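Local coordinates for protein phosphoglycerol transferase GacH (Streptococcus pyogenes MGAS5005, PDB 6DGM) that probably transfers sn-glycerol-1-phosphate onto streptococcal rhamnose polysaccharide, using a manganese-binding, sulfatase-family domain that forms one part of a membrane protein, at residues Pro6-Gln11 with Leu358-Tyr363; Pro118-Pro123 with Tyr363-Gly368; Lys20-Ala25 with Val326-Ala331. One frame throughout, in Å; residues are numbered along the deposited sequence.

Interaction 1: Pro6-Gln11 with Leu358-Tyr363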
ATOM      1  N   PRO A   6      25.880  -0.544  -1.830  1.00 23.31           N
ATOM      2  CA  PRO A   6      26.365   0.798  -1.492  1.00 23.57           C
ATOM      3  C   PRO A   6      27.880   0.799  -1.325  1.00 24.07           C
ATOM      4  O   PRO A   6      28.475  -0.155  -0.811  1.00 25.43           O
ATOM      5  CB  PRO A   6      25.654   1.113  -0.170  1.00 23.91           C
ATOM      6  CG  PRO A   6      24.425   0.265  -0.201  1.00 23.50           C
ATOM      7  CD  PRO A   6      24.835  -1.002  -0.890  1.00 23.75           C
ATOM      8  N   THR A   7      28.510   1.888  -1.764  1.00 23.39           N
ATOM      9  CA  THR A   7      29.963   1.936  -1.743  1.00 28.37           C
ATOM     10  C   THR A   7      30.518   1.859  -0.325  1.00 28.26           C
ATOM     11  O   THR A   7      31.645   1.401  -0.134  1.00 30.74           O
ATOM     12  CB  THR A   7      30.477   3.184  -2.464  1.00 34.50           C
ATOM     13  OG1 THR A   7      29.939   4.359  -1.854  1.00 38.86           O
ATOM     14  CG2 THR A   7      30.075   3.149  -3.927  1.00 35.69           C
ATOM     15  N   ASN A   8      29.743   2.273   0.677  1.00 27.50           N
ATOM     16  CA  ASN A   8      30.191   2.238   2.064  1.00 28.49           C
ATOM     17  C   ASN A   8      29.608   1.066   2.852  1.00 27.06           C
ATOM     18  O   ASN A   8      29.707   1.048   4.084  1.00 27.57           O
ATOM     19  CB  ASN A   8      29.852   3.558   2.763  1.00 29.60           C
ATOM     20  CG  ASN A   8      28.358   3.820   2.831  1.00 28.13           C
ATOM     21  OD1 ASN A   8      27.574   3.277   2.041  1.00 27.11           O
ATOM     22  ND2 ASN A   8      27.954   4.657   3.780  1.00 28.01           N
ATOM     23  N   TYR A   9      29.027   0.080   2.173  1.00 26.26           N
ATOM     24  CA  TYR A   9      28.503  -1.089   2.865  1.00 24.91           C
ATOM     25  C   TYR A   9      29.620  -1.870   3.538  1.00 25.76           C
ATOM     26  O   TYR A   9      30.641  -2.192   2.925  1.00 26.34           O
ATOM     27  CB  TYR A   9      27.762  -1.986   1.876  1.00 24.05           C
ATOM     28  CG  TYR A   9      27.154  -3.223   2.513  1.00 23.15           C
ATOM     29  CD1 TYR A   9      26.012  -3.131   3.295  1.00 21.32           C
ATOM     30  CD2 TYR A   9      27.721  -4.471   2.317  1.00 24.02           C
ATOM     31  CE1 TYR A   9      25.458  -4.258   3.872  1.00 21.07           C
ATOM     32  CE2 TYR A   9      27.177  -5.600   2.874  1.00 23.63           C
ATOM     33  CZ  TYR A   9      26.042  -5.496   3.655  1.00 22.89           C
ATOM     34  OH  TYR A   9      25.499  -6.643   4.188  1.00 24.38           O
ATOM     35  N   SER A  10      29.396  -2.203   4.809  1.00 25.78           N
ATOM     36  CA  SER A  10      30.376  -2.875   5.641  1.00 28.09           C
ATOM     37  C   SER A  10      29.717  -3.134   6.982  1.00 27.20           C
ATOM     38  O   SER A  10      28.681  -2.538   7.314  1.00 26.03           O
ATOM     39  CB  SER A  10      31.629  -2.024   5.855  1.00 29.99           C
ATOM     40  OG  SER A  10      31.349  -0.946   6.725  1.00 29.32           O
ATOM     41  N   GLN A  11      30.339  -4.029   7.754  1.00 28.32           N
ATOM     42  CA  GLN A  11      29.878  -4.294   9.113  1.00 29.09           C
ATOM     43  C   GLN A  11      29.875  -3.016   9.947  1.00 29.52           C
ATOM     44  O   GLN A  11      28.930  -2.767  10.707  1.00 30.09           O
ATOM     45  CB  GLN A  11      30.775  -5.369   9.742  1.00 34.82           C
ATOM     46  CG  GLN A  11      30.180  -6.061  10.953  1.00 41.94           C
ATOM     47  CD  GLN A  11      31.038  -7.211  11.470  1.00 50.72           C
ATOM     48  OE1 GLN A  11      31.852  -7.775  10.744  1.00 49.42           O
ATOM     49  NE2 GLN A  11      30.854  -7.558  12.736  1.00 57.88           N
ATOM     50  N   LEU A 358      19.216   3.989   4.358  1.00 19.17           N
ATOM     51  CA  LEU A 358      18.224   3.014   3.912  1.00 17.97           C
ATOM     52  C   LEU A 358      18.819   1.983   2.967  1.00 18.23           C
ATOM     53  O   LEU A 358      18.545   0.785   3.107  1.00 18.93           O
ATOM     54  CB  LEU A 358      17.045   3.741   3.268  1.00 18.02           C
ATOM     55  CG  LEU A 358      15.961   2.829   2.706  1.00 19.48           C
ATOM     56  CD1 LEU A 358      15.345   1.983   3.799  1.00 21.31           C
ATOM     57  CD2 LEU A 358      14.882   3.640   1.989  1.00 19.16           C
ATOM     58  N   LYS A 359      19.630   2.421   1.994  1.00 18.67           N
ATOM     59  CA  LYS A 359      20.170   1.483   1.012  1.00 18.68           C
ATOM     60  C   LYS A 359      21.057   0.434   1.675  1.00 19.47           C
ATOM     61  O   LYS A 359      21.040  -0.739   1.290  1.00 19.01           O
ATOM     62  CB  LYS A 359      20.945   2.235  -0.068  1.00 19.11           C
ATOM     63  CG  LYS A 359      20.074   3.040  -1.024  1.00 19.86           C
ATOM     64  CD  LYS A 359      20.874   3.976  -1.909  1.00 24.43           C
ATOM     65  CE  LYS A 359      19.943   4.760  -2.819  1.00 31.52           C
ATOM     66  NZ  LYS A 359      20.647   5.772  -3.635  1.00 38.55           N
ATOM     67  N   ASN A 360      21.839   0.833   2.677  1.00 20.41           N
ATOM     68  CA  ASN A 360      22.673  -0.141   3.374  1.00 20.11           C
ATOM     69  C   ASN A 360      21.824  -1.184   4.091  1.00 19.62           C
ATOM     70  O   ASN A 360      22.131  -2.384   4.041  1.00 19.18           O
ATOM     71  CB  ASN A 360      23.644   0.558   4.321  1.00 20.48           C
ATOM     72  CG  ASN A 360      24.918   0.988   3.622  1.00 22.88           C
ATOM     73  OD1 ASN A 360      25.719   0.149   3.212  1.00 24.16           O
ATOM     74  ND2 ASN A 360      25.101   2.293   3.448  1.00 24.39           N
ATOM     75  N   ILE A 361      20.739  -0.756   4.747  1.00 19.22           N
ATOM     76  CA  ILE A 361      19.831  -1.699   5.402  1.00 19.06           C
ATOM     77  C   ILE A 361      19.167  -2.601   4.370  1.00 17.88           C
ATOM     78  O   ILE A 361      19.073  -3.826   4.536  1.00 17.67           O
ATOM     79  CB  ILE A 361      18.782  -0.929   6.228  1.00 20.74           C
ATOM     80  CG1 ILE A 361      19.453  -0.146   7.365  1.00 21.88           C
ATOM     81  CG2 ILE A 361      17.685  -1.886   6.747  1.00 21.76           C
ATOM     82  CD1 ILE A 361      20.219  -1.002   8.375  1.00 23.20           C
ATOM     83  N   GLN A 362      18.671  -1.989   3.297  1.00 17.71           N
ATOM     84  CA  GLN A 362      17.946  -2.705   2.252  1.00 17.71           C
ATOM     85  C   GLN A 362      18.835  -3.727   1.570  1.00 17.92           C
ATOM     86  O   GLN A 362      18.398  -4.854   1.284  1.00 17.40           O
ATOM     87  CB  GLN A 362      17.455  -1.654   1.257  1.00 17.57           C
ATOM     88  CG  GLN A 362      16.597  -2.162   0.108  1.00 17.70           C
ATOM     89  CD  GLN A 362      15.847  -1.033  -0.579  1.00 18.13           C
ATOM     90  OE1 GLN A 362      15.944   0.132  -0.182  1.00 17.08           O
ATOM     91  NE2 GLN A 362      15.114  -1.372  -1.636  1.00 19.22           N
ATOM     92  N   TYR A 363      20.085  -3.361   1.301  1.00 18.00           N
ATOM     93  CA  TYR A 363      21.027  -4.325   0.753  1.00 18.54           C
ATOM     94  C   TYR A 363      21.304  -5.429   1.762  1.00 19.33           C
ATOM     95  O   TYR A 363      21.269  -6.621   1.420  1.00 19.52           O
ATOM     96  CB  TYR A 363      22.313  -3.602   0.346  1.00 18.27           C
ATOM     97  CG  TYR A 363      23.312  -4.483  -0.348  1.00 19.59           C
ATOM     98  CD1 TYR A 363      23.215  -4.744  -1.704  1.00 20.13           C
ATOM     99  CD2 TYR A 363      24.358  -5.069   0.357  1.00 20.49           C
ATOM    100  CE1 TYR A 363      24.124  -5.551  -2.337  1.00 21.38           C
ATOM    101  CE2 TYR A 363      25.264  -5.880  -0.268  1.00 21.85           C
ATOM    102  CZ  TYR A 363      25.150  -6.120  -1.604  1.00 22.56           C
ATOM    103  OH  TYR A 363      26.069  -6.937  -2.212  1.00 24.65           O
TER
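P6 lays its ring against helix 349-365: CD rests 3.8 Å from Y363 CB, CG lies near the backbone oxygen of K359, and CB passes 3.5 Å from N360 OD1. The residue also opens a type I beta turn, closed by the bond from Y9 N to P6 O; the turn places N8 and Y9 beside the helix. At N8 the contact becomes polar. N360 ND2 donates to N8 OD1 over 3.0 Å, almost straight (179° at the hydrogen); the acceptor lies in the amide plane of N360, whereas the donor sits above the carbonyl plane of N8. N8 ND2 bonds N356 OD1. Y9 follows, its CG anti to the backbone N (chi1 -179°), which carries the ring alongside N360 so that OD1 meets its edge in plane, 3.3 Å from CD1. Over one ring face stands the edge of Y363, a T-shaped pair with centroids 4.8 Å apart and planes at 74°. The far end of Y9 is fixed as well, its OH bonding D364 OD1 and K369 N. S10 N-caps helix 11-29 through T13 N. The segment before that helix is thus pinned to the C-terminal helix 349-365, away from the metal sites. With N360 ND2 bonded to both N8 OD1 and N356 O, the orientation of this buried amide is set, and its oxygen lies against carbon atoms of P6 and Y9.

Interaction 2: Pro118-Pro123 with Tyr363-Gly368; sequences PKMAKP and YDVTIG
M120 runs beside T366, the two side chains pointing the same way where a loop of the sulfatase-family region, after helix 112-115, meets the C-terminal end of helix 349-365. From the start its CB lies 3.8 Å from V365 O. CG keeps that neighbour and adds T366 CG2 at 4.0 Å. The chain bends about the CG-SD bond (chi3 69°), which turns CE toward V365: it still borders V365 O and lies 4.3 Å from V365 CG2. The side chain also packs on L100. T366 turns its methyl to M120 and its OG1 back to Q362 O. The helix end is drawn together by Y363 O, which accepts from T366 N and G368 N on opposite faces of its carbonyl plane. The two backbones are bridged by water. One molecule accepts from A121 N and lies 2.8 Å from T366 O, to which it can donate; a second accepts from K122 N and donates to V365 O at 2.8 Å. K119 O and T366 O, both acceptors, approach to 3.3 Å. V365 O, and possibly T366 O, thus take donors from water held by the loop, while apolar packing, chiefly of M120, supplies much of the direct touch, so the join is partly hydrated.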
ATOM      1  N   PRO A 118      12.137 -14.040  -2.398  1.00 20.04           N
ATOM      2  CA  PRO A 118      12.680 -15.382  -2.094  1.00 21.81           C
ATOM      3  C   PRO A 118      14.116 -15.361  -1.639  1.00 24.28           C
ATOM      4  O   PRO A 118      14.585 -16.337  -1.039  1.00 27.42           O
ATOM      5  CB  PRO A 118      12.527 -16.150  -3.414  1.00 22.50           C
ATOM      6  CG  PRO A 118      11.466 -15.375  -4.184  1.00 21.90           C
ATOM      7  CD  PRO A 118      11.628 -13.942  -3.784  1.00 20.22           C
ATOM      8  N   LYS A 119      14.837 -14.285  -1.910  1.00 23.30           N
ATOM      9  CA  LYS A 119      16.231 -14.207  -1.494  1.00 24.43           C
ATOM     10  C   LYS A 119      16.411 -13.613  -0.110  1.00 24.18           C
ATOM     11  O   LYS A 119      17.535 -13.637   0.409  1.00 25.57           O
ATOM     12  CB  LYS A 119      17.023 -13.413  -2.527  1.00 26.06           C
ATOM     13  CG  LYS A 119      17.133 -14.156  -3.857  1.00 31.58           C
ATOM     14  CD  LYS A 119      17.866 -13.369  -4.916  1.00 40.05           C
ATOM     15  CE  LYS A 119      17.810 -14.109  -6.253  1.00 47.05           C
ATOM     16  NZ  LYS A 119      18.104 -15.568  -6.106  1.00 50.63           N
ATOM     17  N   MET A 120      15.349 -13.121   0.519  1.00 22.30           N
ATOM     18  CA  MET A 120      15.462 -12.491   1.832  1.00 21.60           C
ATOM     19  C   MET A 120      15.500 -13.569   2.907  1.00 23.01           C
ATOM     20  O   MET A 120      14.570 -14.367   3.028  1.00 25.05           O
ATOM     21  CB  MET A 120      14.290 -11.545   2.058  1.00 19.82           C
ATOM     22  CG  MET A 120      14.232 -10.425   1.019  1.00 20.07           C
ATOM     23  SD  MET A 120      12.838  -9.309   1.178  1.00 20.69           S
ATOM     24  CE  MET A 120      13.217  -8.447   2.702  1.00 21.93           C
ATOM     25  N   ALA A 121      16.573 -13.585   3.695  1.00 22.49           N
ATOM     26  CA  ALA A 121      16.735 -14.649   4.678  1.00 24.56           C
ATOM     27  C   ALA A 121      15.708 -14.575   5.794  1.00 25.56           C
ATOM     28  O   ALA A 121      15.353 -15.613   6.372  1.00 28.00           O
ATOM     29  CB  ALA A 121      18.138 -14.586   5.291  1.00 26.11           C
ATOM     30  N   LYS A 122      15.262 -13.372   6.152  1.00 24.70           N
ATOM     31  CA  LYS A 122      14.386 -13.149   7.287  1.00 24.78           C
ATOM     32  C   LYS A 122      13.597 -11.864   7.036  1.00 23.04           C
ATOM     33  O   LYS A 122      13.870 -10.836   7.670  1.00 25.87           O
ATOM     34  CB  LYS A 122      15.180 -13.057   8.587  1.00 31.19           C
ATOM     35  CG  LYS A 122      15.887 -14.359   8.964  1.00 42.40           C
ATOM     36  CD  LYS A 122      16.599 -14.256  10.320  1.00 51.36           C
ATOM     37  CE  LYS A 122      17.254 -15.583  10.689  1.00 56.74           C
ATOM     38  NZ  LYS A 122      17.961 -15.527  11.999  1.00 61.52           N
ATOM     39  N   PRO A 123      12.620 -11.890   6.141  1.00 21.96           N
ATOM     40  CA  PRO A 123      11.937 -10.645   5.757  1.00 22.93           C
ATOM     41  C   PRO A 123      11.147 -10.035   6.906  1.00 22.94           C
ATOM     42  O   PRO A 123      10.315 -10.700   7.531  1.00 26.78           O
ATOM     43  CB  PRO A 123      11.017 -11.081   4.605  1.00 24.44           C
ATOM     44  CG  PRO A 123      10.831 -12.532   4.795  1.00 26.43           C
ATOM     45  CD  PRO A 123      12.104 -13.059   5.406  1.00 24.90           C
ATOM     46  N   TYR A 363      20.085  -3.361   1.301  1.00 18.00           N
ATOM     47  CA  TYR A 363      21.027  -4.325   0.753  1.00 18.54           C
ATOM     48  C   TYR A 363      21.304  -5.429   1.762  1.00 19.33           C
ATOM     49  O   TYR A 363      21.269  -6.621   1.420  1.00 19.52           O
ATOM     50  CB  TYR A 363      22.313  -3.602   0.346  1.00 18.27           C
ATOM     51  CG  TYR A 363      23.312  -4.483  -0.348  1.00 19.59           C
ATOM     52  CD1 TYR A 363      23.215  -4.744  -1.704  1.00 20.13           C
ATOM     53  CD2 TYR A 363      24.358  -5.069   0.357  1.00 20.49           C
ATOM     54  CE1 TYR A 363      24.124  -5.551  -2.337  1.00 21.38           C
ATOM     55  CE2 TYR A 363      25.264  -5.880  -0.268  1.00 21.85           C
ATOM     56  CZ  TYR A 363      25.150  -6.120  -1.604  1.00 22.56           C
ATOM     57  OH  TYR A 363      26.069  -6.937  -2.212  1.00 24.65           O
ATOM     58  N   ASP A 364      21.519  -5.056   3.026  1.00 19.50           N
ATOM     59  CA  ASP A 364      21.914  -6.043   4.018  1.00 20.40           C
ATOM     60  C   ASP A 364      20.888  -7.162   4.135  1.00 19.93           C
ATOM     61  O   ASP A 364      21.256  -8.333   4.304  1.00 20.13           O
ATOM     62  CB  ASP A 364      22.100  -5.389   5.383  1.00 21.83           C
ATOM     63  CG  ASP A 364      22.723  -6.332   6.378  1.00 23.11           C
ATOM     64  OD1 ASP A 364      23.917  -6.649   6.166  1.00 22.71           O
ATOM     65  OD2 ASP A 364      22.032  -6.769   7.338  1.00 23.43           O
ATOM     66  N   VAL A 365      19.595  -6.817   4.079  1.00 19.68           N
ATOM     67  CA  VAL A 365      18.539  -7.790   4.304  1.00 19.10           C
ATOM     68  C   VAL A 365      18.085  -8.502   3.031  1.00 20.14           C
ATOM     69  O   VAL A 365      17.267  -9.430   3.120  1.00 20.81           O
ATOM     70  CB  VAL A 365      17.309  -7.139   4.976  1.00 18.64           C
ATOM     71  CG1 VAL A 365      17.704  -6.407   6.258  1.00 20.19           C
ATOM     72  CG2 VAL A 365      16.577  -6.196   4.024  1.00 17.85           C
ATOM     73  N   THR A 366      18.594  -8.118   1.862  1.00 20.34           N
ATOM     74  CA  THR A 366      18.185  -8.787   0.630  1.00 20.25           C
ATOM     75  C   THR A 366      19.317  -9.668   0.123  1.00 22.33           C
ATOM     76  O   THR A 366      19.344 -10.874   0.398  1.00 25.29           O
ATOM     77  CB  THR A 366      17.685  -7.790  -0.423  1.00 19.05           C
ATOM     78  OG1 THR A 366      18.649  -6.761  -0.644  1.00 18.82           O
ATOM     79  CG2 THR A 366      16.369  -7.148   0.017  1.00 17.48           C
ATOM     80  N   ILE A 367      20.278  -9.090  -0.584  1.00 20.72           N
ATOM     81  CA  ILE A 367      21.354  -9.882  -1.156  1.00 22.01           C
ATOM     82  C   ILE A 367      22.686  -9.666  -0.457  1.00 23.01           C
ATOM     83  O   ILE A 367      23.702 -10.241  -0.889  1.00 24.02           O
ATOM     84  CB  ILE A 367      21.443  -9.668  -2.681  1.00 24.74           C
ATOM     85  CG1 ILE A 367      21.781  -8.216  -2.992  1.00 26.37           C
ATOM     86  CG2 ILE A 367      20.088 -10.056  -3.327  1.00 24.88           C
ATOM     87  CD1 ILE A 367      22.213  -7.997  -4.425  1.00 28.57           C
ATOM     88  N   GLY A 368      22.710  -8.899   0.627  1.00 22.87           N
ATOM     89  CA  GLY A 368      23.926  -8.655   1.376  1.00 25.23           C
ATOM     90  C   GLY A 368      24.239  -9.730   2.401  1.00 26.85           C
ATOM     91  O   GLY A 368      23.772 -10.868   2.330  1.00 27.18           O
TER
HETATM   92  O   HOH W   1      19.019 -12.333   2.786  1.00 21.82           O
HETATM   93  O   HOH W   2      16.799 -10.834   5.457  1.00 26.44           O

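Interaction 3: Lys20-Ala25 with Val326-Ala331; sequences KYQKLA and VSPYYA
Y21 O takes the helical bond from A25 N at 2.9 Å and, from the facing segment, a weak CA-H...O contact from P328 CA at 3.5 Å. The proline thus sits directly on the backbone of helix 11-29, and Y21 CB packs against P328 O at 3.5 Å. The Y21 ring approaches A331 obliquely, CD1 lying 4.4 Å from its CB. On one flank Q22 starts away from the contact, but a bend at chi2 (68°) brings its amide alongside the proline ring, with OE1 3.3 Å from P328 CG; that oxygen has its hydrogen-bond partner in T377 OG1. Farther along, A25 CB fits among V326 CG2, P328 N, and A331 CB at 4.0 Å. L24 CD2 reaches A331 CB at 4.1 Å. The closest backbone approach is Y21 with P328; the small A25 and A331 are consistent with close packing beside it. The calcium ion bound by D31 and D323 is about 11 Å from the V326 side chain. Helix 328-339 begins here, N-capped by S327, whose OG accepts from Y330 N with an angle of 164° at the hydrogen. Around it, F378 of the C-terminal loop lies on P328, and helices complete the cluster: V326 and Y330 meet F319 of helix 314-321, and Y21 OH ties helix 11-29 to D357 of helix 349-365.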
ATOM      1  N   LYS A  20      22.608   4.629  15.451  1.00 29.50           N
ATOM      2  CA  LYS A  20      21.948   5.903  15.178  1.00 31.36           C
ATOM      3  C   LYS A  20      20.430   5.788  15.299  1.00 27.88           C
ATOM      4  O   LYS A  20      19.777   6.631  15.926  1.00 28.73           O
ATOM      5  CB  LYS A  20      22.329   6.372  13.771  1.00 34.97           C
ATOM      6  CG  LYS A  20      21.695   7.679  13.358  1.00 39.47           C
ATOM      7  CD  LYS A  20      22.129   8.080  11.962  1.00 42.95           C
ATOM      8  CE  LYS A  20      21.428   9.349  11.518  1.00 49.63           C
ATOM      9  NZ  LYS A  20      21.882   9.772  10.165  1.00 56.28           N
ATOM     10  N   TYR A  21      19.841   4.750  14.714  1.00 25.67           N
ATOM     11  CA  TYR A  21      18.378   4.630  14.744  1.00 25.95           C
ATOM     12  C   TYR A  21      17.873   4.010  16.035  1.00 26.86           C
ATOM     13  O   TYR A  21      16.695   4.191  16.371  1.00 27.88           O
ATOM     14  CB  TYR A  21      17.878   3.974  13.453  1.00 24.57           C
ATOM     15  CG  TYR A  21      18.078   4.946  12.324  1.00 24.56           C
ATOM     16  CD1 TYR A  21      17.250   6.046  12.188  1.00 24.84           C
ATOM     17  CD2 TYR A  21      19.154   4.822  11.454  1.00 24.00           C
ATOM     18  CE1 TYR A  21      17.456   6.976  11.192  1.00 25.73           C
ATOM     19  CE2 TYR A  21      19.373   5.754  10.457  1.00 24.75           C
ATOM     20  CZ  TYR A  21      18.514   6.827  10.331  1.00 25.93           C
ATOM     21  OH  TYR A  21      18.712   7.764   9.346  1.00 28.04           O
ATOM     22  N   GLN A  22      18.738   3.346  16.801  1.00 27.67           N
ATOM     23  CA  GLN A  22      18.354   2.949  18.147  1.00 28.64           C
ATOM     24  C   GLN A  22      18.058   4.185  18.989  1.00 30.07           C
ATOM     25  O   GLN A  22      17.042   4.253  19.691  1.00 31.24           O
ATOM     26  CB  GLN A  22      19.450   2.103  18.786  1.00 31.21           C
ATOM     27  CG  GLN A  22      19.014   1.406  20.074  1.00 37.02           C
ATOM     28  CD  GLN A  22      17.970   0.324  19.822  1.00 37.25           C
ATOM     29  OE1 GLN A  22      18.200  -0.605  19.039  1.00 32.63           O
ATOM     30  NE2 GLN A  22      16.811   0.450  20.472  1.00 39.38           N
ATOM     31  N   LYS A  23      18.939   5.188  18.917  1.00 30.95           N
ATOM     32  CA  LYS A  23      18.722   6.395  19.701  1.00 32.68           C
ATOM     33  C   LYS A  23      17.528   7.185  19.172  1.00 30.43           C
ATOM     34  O   LYS A  23      16.746   7.736  19.958  1.00 31.97           O
ATOM     35  CB  LYS A  23      19.972   7.266  19.711  1.00 39.56           C
ATOM     36  CG  LYS A  23      19.831   8.434  20.663  1.00 50.38           C
ATOM     37  CD  LYS A  23      21.153   9.117  20.948  1.00 60.28           C
ATOM     38  CE  LYS A  23      20.975  10.220  21.986  1.00 67.26           C
ATOM     39  NZ  LYS A  23      22.270  10.888  22.324  1.00 72.37           N
ATOM     40  N   LEU A  24      17.371   7.254  17.845  1.00 28.89           N
ATOM     41  CA  LEU A  24      16.249   8.012  17.302  1.00 28.25           C
ATOM     42  C   LEU A  24      14.923   7.362  17.685  1.00 28.46           C
ATOM     43  O   LEU A  24      13.965   8.057  18.034  1.00 30.16           O
ATOM     44  CB  LEU A  24      16.372   8.157  15.788  1.00 27.97           C
ATOM     45  CG  LEU A  24      15.265   9.006  15.157  1.00 30.05           C
ATOM     46  CD1 LEU A  24      15.349  10.438  15.628  1.00 33.46           C
ATOM     47  CD2 LEU A  24      15.334   8.950  13.648  1.00 29.69           C
ATOM     48  N   ALA A  25      14.863   6.031  17.670  1.00 26.66           N
ATOM     49  CA  ALA A  25      13.654   5.346  18.113  1.00 26.52           C
ATOM     50  C   ALA A  25      13.314   5.695  19.559  1.00 28.75           C
ATOM     51  O   ALA A  25      12.145   5.926  19.898  1.00 29.39           O
ATOM     52  CB  ALA A  25      13.830   3.837  17.952  1.00 26.04           C
ATOM     53  N   VAL A 326       7.964   2.987  17.761  1.00 23.22           N
ATOM     54  CA  VAL A 326       8.682   2.469  16.603  1.00 22.78           C
ATOM     55  C   VAL A 326       9.859   1.606  17.028  1.00 22.67           C
ATOM     56  O   VAL A 326      10.415   1.757  18.123  1.00 23.90           O
ATOM     57  CB  VAL A 326       9.152   3.595  15.647  1.00 23.16           C
ATOM     58  CG1 VAL A 326       7.964   4.338  15.075  1.00 23.70           C
ATOM     59  CG2 VAL A 326      10.106   4.556  16.353  1.00 23.27           C
ATOM     60  N   SER A 327      10.240   0.700  16.143  1.00 21.63           N
ATOM     61  CA  SER A 327      11.553   0.081  16.189  1.00 22.62           C
ATOM     62  C   SER A 327      12.576   1.013  15.547  1.00 23.06           C
ATOM     63  O   SER A 327      12.214   1.968  14.845  1.00 23.77           O
ATOM     64  CB  SER A 327      11.532  -1.209  15.376  1.00 22.69           C
ATOM     65  OG  SER A 327      11.150  -0.905  14.033  1.00 21.71           O
ATOM     66  N   PRO A 328      13.862   0.756  15.755  1.00 23.41           N
ATOM     67  CA  PRO A 328      14.881   1.514  15.013  1.00 22.72           C
ATOM     68  C   PRO A 328      14.654   1.492  13.512  1.00 22.16           C
ATOM     69  O   PRO A 328      14.780   2.532  12.851  1.00 23.73           O
ATOM     70  CB  PRO A 328      16.181   0.814  15.425  1.00 22.95           C
ATOM     71  CG  PRO A 328      15.890   0.296  16.850  1.00 25.30           C
ATOM     72  CD  PRO A 328      14.455  -0.168  16.747  1.00 25.30           C
ATOM     73  N   TYR A 329      14.302   0.328  12.956  1.00 20.84           N
ATOM     74  CA  TYR A 329      13.947   0.237  11.540  1.00 20.11           C
ATOM     75  C   TYR A 329      12.855   1.241  11.170  1.00 20.16           C
ATOM     76  O   TYR A 329      12.997   1.992  10.207  1.00 20.25           O
ATOM     77  CB  TYR A 329      13.498  -1.198  11.229  1.00 19.56           C
ATOM     78  CG  TYR A 329      13.150  -1.502   9.773  1.00 19.21           C
ATOM     79  CD1 TYR A 329      14.029  -1.187   8.743  1.00 19.96           C
ATOM     80  CD2 TYR A 329      11.963  -2.151   9.438  1.00 18.28           C
ATOM     81  CE1 TYR A 329      13.715  -1.479   7.417  1.00 19.82           C
ATOM     82  CE2 TYR A 329      11.643  -2.461   8.116  1.00 18.23           C
ATOM     83  CZ  TYR A 329      12.522  -2.123   7.119  1.00 19.52           C
ATOM     84  OH  TYR A 329      12.222  -2.436   5.812  1.00 19.89           O
ATOM     85  N   TYR A 330      11.758   1.281  11.937  1.00 19.48           N
ATOM     86  CA  TYR A 330      10.679   2.221  11.613  1.00 20.24           C
ATOM     87  C   TYR A 330      11.016   3.665  11.965  1.00 21.14           C
ATOM     88  O   TYR A 330      10.412   4.577  11.383  1.00 20.52           O
ATOM     89  CB  TYR A 330       9.322   1.753  12.184  1.00 20.42           C
ATOM     90  CG  TYR A 330       8.816   0.527  11.435  1.00 21.26           C
ATOM     91  CD1 TYR A 330       8.616   0.563  10.065  1.00 21.23           C
ATOM     92  CD2 TYR A 330       8.580  -0.658  12.092  1.00 21.80           C
ATOM     93  CE1 TYR A 330       8.194  -0.566   9.371  1.00 22.06           C
ATOM     94  CE2 TYR A 330       8.149  -1.771  11.427  1.00 23.33           C
ATOM     95  CZ  TYR A 330       7.962  -1.729  10.071  1.00 23.49           C
ATOM     96  OH  TYR A 330       7.536  -2.867   9.433  1.00 25.00           O
ATOM     97  N   ALA A 331      11.993   3.901  12.854  1.00 22.01           N
ATOM     98  CA  ALA A 331      12.528   5.248  13.034  1.00 21.98           C
ATOM     99  C   ALA A 331      13.236   5.720  11.762  1.00 22.06           C
ATOM    100  O   ALA A 331      13.008   6.839  11.288  1.00 22.44           O
ATOM    101  CB  ALA A 331      13.486   5.288  14.233  1.00 22.02           C
TER

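Overall arrangement
From the N terminus, residues 6-11 meet 358-363 in interaction 1, closing a loop of nearly the whole chain. Helix 11-29 follows directly and its residues 20-25 close a shorter loop with 326-331, so interaction 3 nests inside interaction 1. Segment 118-123, in the sulfatase-like part of the chain, pairs with 363-368; interaction 2 therefore crosses both others. Interactions 1 and 2 share Y363 and helix 349-365 and adjoin through Y9 and D364, while I361 packs on Y329 between 1 and 3. Interactions 2 and 3 do not touch. Together they join the N-terminal segment with helix 11-29, the loop after helix 112-115 and the consecutive helices 328-339 and 349-365.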